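Local atomic coordinates of Tat-secreted protein Rv2525c (PDB entry 4PMQ), a protein that may act as a peptidoglycan hydrolase with glycosidase activity, and shows esterase activity toward p-nitrophenyl esters in vitro. Residues V123-L126 with R127-S131. Residues are numbered along the deposited sequence; the frame is centred on the assembly and turned at random.
Sequences VPYL and RSWES
Y125 and W129 meet one turn apart on helix 115-133, the helical crossover of a beta-alpha-beta unit whose parallel strands are 105-108 and 138-142, in a domain of the TIM-barrel clan. Two measurements define their pairing. The indole turns its edge to one face of the phenol ring, with planes at 67° and W129 CD1 displaced toward the rim, 3.8 Å from Y125 CZ. In addition, W129 NE1 donates a hydrogen bond to Y125 OH at 3.0 Å, the acceptor lying 16° out of the indole plane. With CG of Y125 anti to its amide nitrogen (chi1 178°), the phenol runs alongside the indole, which places its hydroxyl at the pyrrole N-H. Stack and bond together should limit rotation of both buried rings. Y66 adds an edge-to-face contact to W129, and H86 of helix 79-96 packs against Y125.

The i to i+4 backbone bonds continue through both segments, R127 N to V123 O being 2.8 Å, although the helix is kinked at P124, whose N makes no bond to the turn before; E130 N likewise bonds to L126 O. L126 is turned inward, its side chain packing on A107 and V140 of the two flanking strands. The OG of S128 is hydrogen-bonded to A80 O, linking this helix to helix 79-96, while E130 OE2 is hydrogen-bonded to H135 ND1 and G156 N.

R127, itself exposed, is extended from CG to NE and runs beside the buried V123. V123 CG1 sits over the centre of one guanidinium face, 3.5 Å from R127 CZ.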
ATOM      1  N   VAL A 123      -5.007   3.889 -15.684  1.00  5.70           N
ATOM      2  CA  VAL A 123      -3.946   4.754 -16.215  1.00  5.89           C
ATOM      3  C   VAL A 123      -4.251   6.235 -15.786  1.00  8.74           C
ATOM      4  O   VAL A 123      -3.411   6.816 -15.087  1.00  7.56           O
ATOM      5  CB  VAL A 123      -3.764   4.581 -17.746  1.00  9.28           C
ATOM      6  CG1 VAL A 123      -2.938   5.715 -18.348  1.00 10.46           C
ATOM      7  CG2 VAL A 123      -3.111   3.228 -18.048  1.00  8.80           C
ATOM      8  N   PRO A 124      -5.431   6.837 -16.066  1.00  7.66           N
ATOM      9  CA  PRO A 124      -5.612   8.231 -15.610  1.00  7.63           C
ATOM     10  C   PRO A 124      -5.546   8.326 -14.080  1.00 10.38           C
ATOM     11  O   PRO A 124      -5.087   9.348 -13.554  1.00  8.94           O
ATOM     12  CB  PRO A 124      -6.973   8.640 -16.160  1.00  9.68           C
ATOM     13  CG  PRO A 124      -7.615   7.406 -16.679  1.00 13.94           C
ATOM     14  CD  PRO A 124      -6.548   6.384 -16.924  1.00  9.97           C
ATOM     15  N   TYR A 125      -6.051   7.272 -13.354  1.00  7.19           N
ATOM     16  CA  TYR A 125      -6.021   7.273 -11.878  1.00  6.90           C
ATOM     17  C   TYR A 125      -4.564   7.393 -11.366  1.00  8.85           C
ATOM     18  O   TYR A 125      -4.231   8.312 -10.596  1.00  8.79           O
ATOM     19  CB  TYR A 125      -6.673   5.988 -11.321  1.00  8.26           C
ATOM     20  CG  TYR A 125      -6.635   5.909  -9.810  1.00  7.19           C
ATOM     21  CD1 TYR A 125      -7.429   6.747  -9.029  1.00  9.25           C
ATOM     22  CD2 TYR A 125      -5.814   4.990  -9.157  1.00  7.27           C
ATOM     23  CE1 TYR A 125      -7.393   6.694  -7.641  1.00  7.05           C
ATOM     24  CE2 TYR A 125      -5.762   4.934  -7.760  1.00  7.67           C
ATOM     25  CZ  TYR A 125      -6.539   5.805  -7.006  1.00 10.99           C
ATOM     26  OH  TYR A 125      -6.496   5.790  -5.631  1.00  7.99           O
ATOM     27  N   LEU A 126      -3.693   6.503 -11.863  1.00  6.75           N
ATOM     28  CA  LEU A 126      -2.280   6.472 -11.458  1.00  7.00           C
ATOM     29  C   LEU A 126      -1.501   7.709 -11.972  1.00  8.75           C
ATOM     30  O   LEU A 126      -0.603   8.198 -11.269  1.00  6.90           O
ATOM     31  CB  LEU A 126      -1.607   5.162 -11.896  1.00  7.24           C
ATOM     32  CG  LEU A 126      -2.075   3.885 -11.170  1.00 10.63           C
ATOM     33  CD1 LEU A 126      -1.345   2.658 -11.696  1.00  8.76           C
ATOM     34  CD2 LEU A 126      -1.909   3.983  -9.632  1.00 11.27           C
ATOM     35  N   ARG A 127      -1.863   8.236 -13.171  1.00  7.13           N
ATOM     36  CA  ARG A 127      -1.215   9.455 -13.676  1.00  6.23           C
ATOM     37  C   ARG A 127      -1.576  10.635 -12.720  1.00  7.17           C
ATOM     38  O   ARG A 127      -0.715  11.487 -12.468  1.00  6.99           O
ATOM     39  CB  ARG A 127      -1.598   9.755 -15.119  1.00  9.72           C
ATOM     40  CG  ARG A 127      -0.959   8.797 -16.121  1.00  8.30           C
ATOM     41  CD  ARG A 127      -1.329   9.172 -17.543  1.00 18.35           C
ATOM     42  NE  ARG A 127      -0.588   8.388 -18.536  1.00 22.22           N
ATOM     43  CZ  ARG A 127      -0.966   8.217 -19.794  1.00 38.75           C
ATOM     44  NH1 ARG A 127      -2.100   8.750 -20.232  1.00 27.67           N
ATOM     45  NH2 ARG A 127      -0.236   7.471 -20.616  1.00 30.65           N
ATOM     46  N   SER A 128      -2.832  10.666 -12.173  1.00  6.70           N
ATOM     47  CA  SER A 128      -3.197  11.712 -11.191  1.00  7.35           C
ATOM     48  C   SER A 128      -2.352  11.599  -9.940  1.00  9.99           C
ATOM     49  O   SER A 128      -1.900  12.627  -9.417  1.00  9.95           O
ATOM     50  CB  SER A 128      -4.671  11.632 -10.824  1.00  9.61           C
ATOM     51  OG  SER A 128      -5.432  12.212 -11.862  1.00 10.61           O
ATOM     52  N   TRP A 129      -2.101  10.350  -9.450  1.00  6.58           N
ATOM     53  CA  TRP A 129      -1.209  10.179  -8.314  1.00  5.76           C
ATOM     54  C   TRP A 129       0.164  10.779  -8.651  1.00  8.30           C
ATOM     55  O   TRP A 129       0.712  11.522  -7.834  1.00  8.07           O
ATOM     56  CB  TRP A 129      -1.086   8.702  -7.927  1.00  5.64           C
ATOM     57  CG  TRP A 129      -2.137   8.286  -6.947  1.00  6.51           C
ATOM     58  CD1 TRP A 129      -3.405   7.864  -7.221  1.00  9.38           C
ATOM     59  CD2 TRP A 129      -2.010   8.286  -5.515  1.00  5.98           C
ATOM     60  NE1 TRP A 129      -4.069   7.561  -6.047  1.00  8.49           N
ATOM     61  CE2 TRP A 129      -3.251   7.846  -4.984  1.00 10.30           C
ATOM     62  CE3 TRP A 129      -0.978   8.632  -4.630  1.00  7.31           C
ATOM     63  CZ2 TRP A 129      -3.457   7.677  -3.607  1.00  9.90           C
ATOM     64  CZ3 TRP A 129      -1.185   8.473  -3.262  1.00  8.70           C
ATOM     65  CH2 TRP A 129      -2.405   7.986  -2.765  1.00  9.90           C
ATOM     66  N   GLU A 130       0.696  10.491  -9.873  1.00  4.67           N
ATOM     67  CA  GLU A 130       2.000  11.055 -10.276  1.00  3.79           C
ATOM     68  C   GLU A 130       1.968  12.590 -10.344  1.00  8.24           C
ATOM     69  O   GLU A 130       2.975  13.243 -10.053  1.00  8.90           O
ATOM     70  CB  GLU A 130       2.399  10.516 -11.634  1.00  3.92           C
ATOM     71  CG  GLU A 130       2.645   9.000 -11.578  1.00  6.37           C
ATOM     72  CD  GLU A 130       3.382   8.535 -12.825  1.00 16.10           C
ATOM     73  OE1 GLU A 130       3.243   9.202 -13.871  1.00 15.71           O
ATOM     74  OE2 GLU A 130       4.114   7.522 -12.754  1.00 11.26           O
ATOM     75  N   SER A 131       0.829  13.151 -10.733  1.00  7.52           N
ATOM     76  CA  SER A 131       0.702  14.592 -10.842  1.00  7.09           C
ATOM     77  C   SER A 131       0.607  15.251  -9.485  1.00 11.11           C
ATOM     78  O   SER A 131       0.821  16.457  -9.405  1.00 15.64           O
ATOM     79  CB  SER A 131      -0.513  14.976 -11.676  1.00  7.69           C
ATOM     80  OG  SER A 131      -0.495  16.387 -11.899  1.00  8.64           O
TER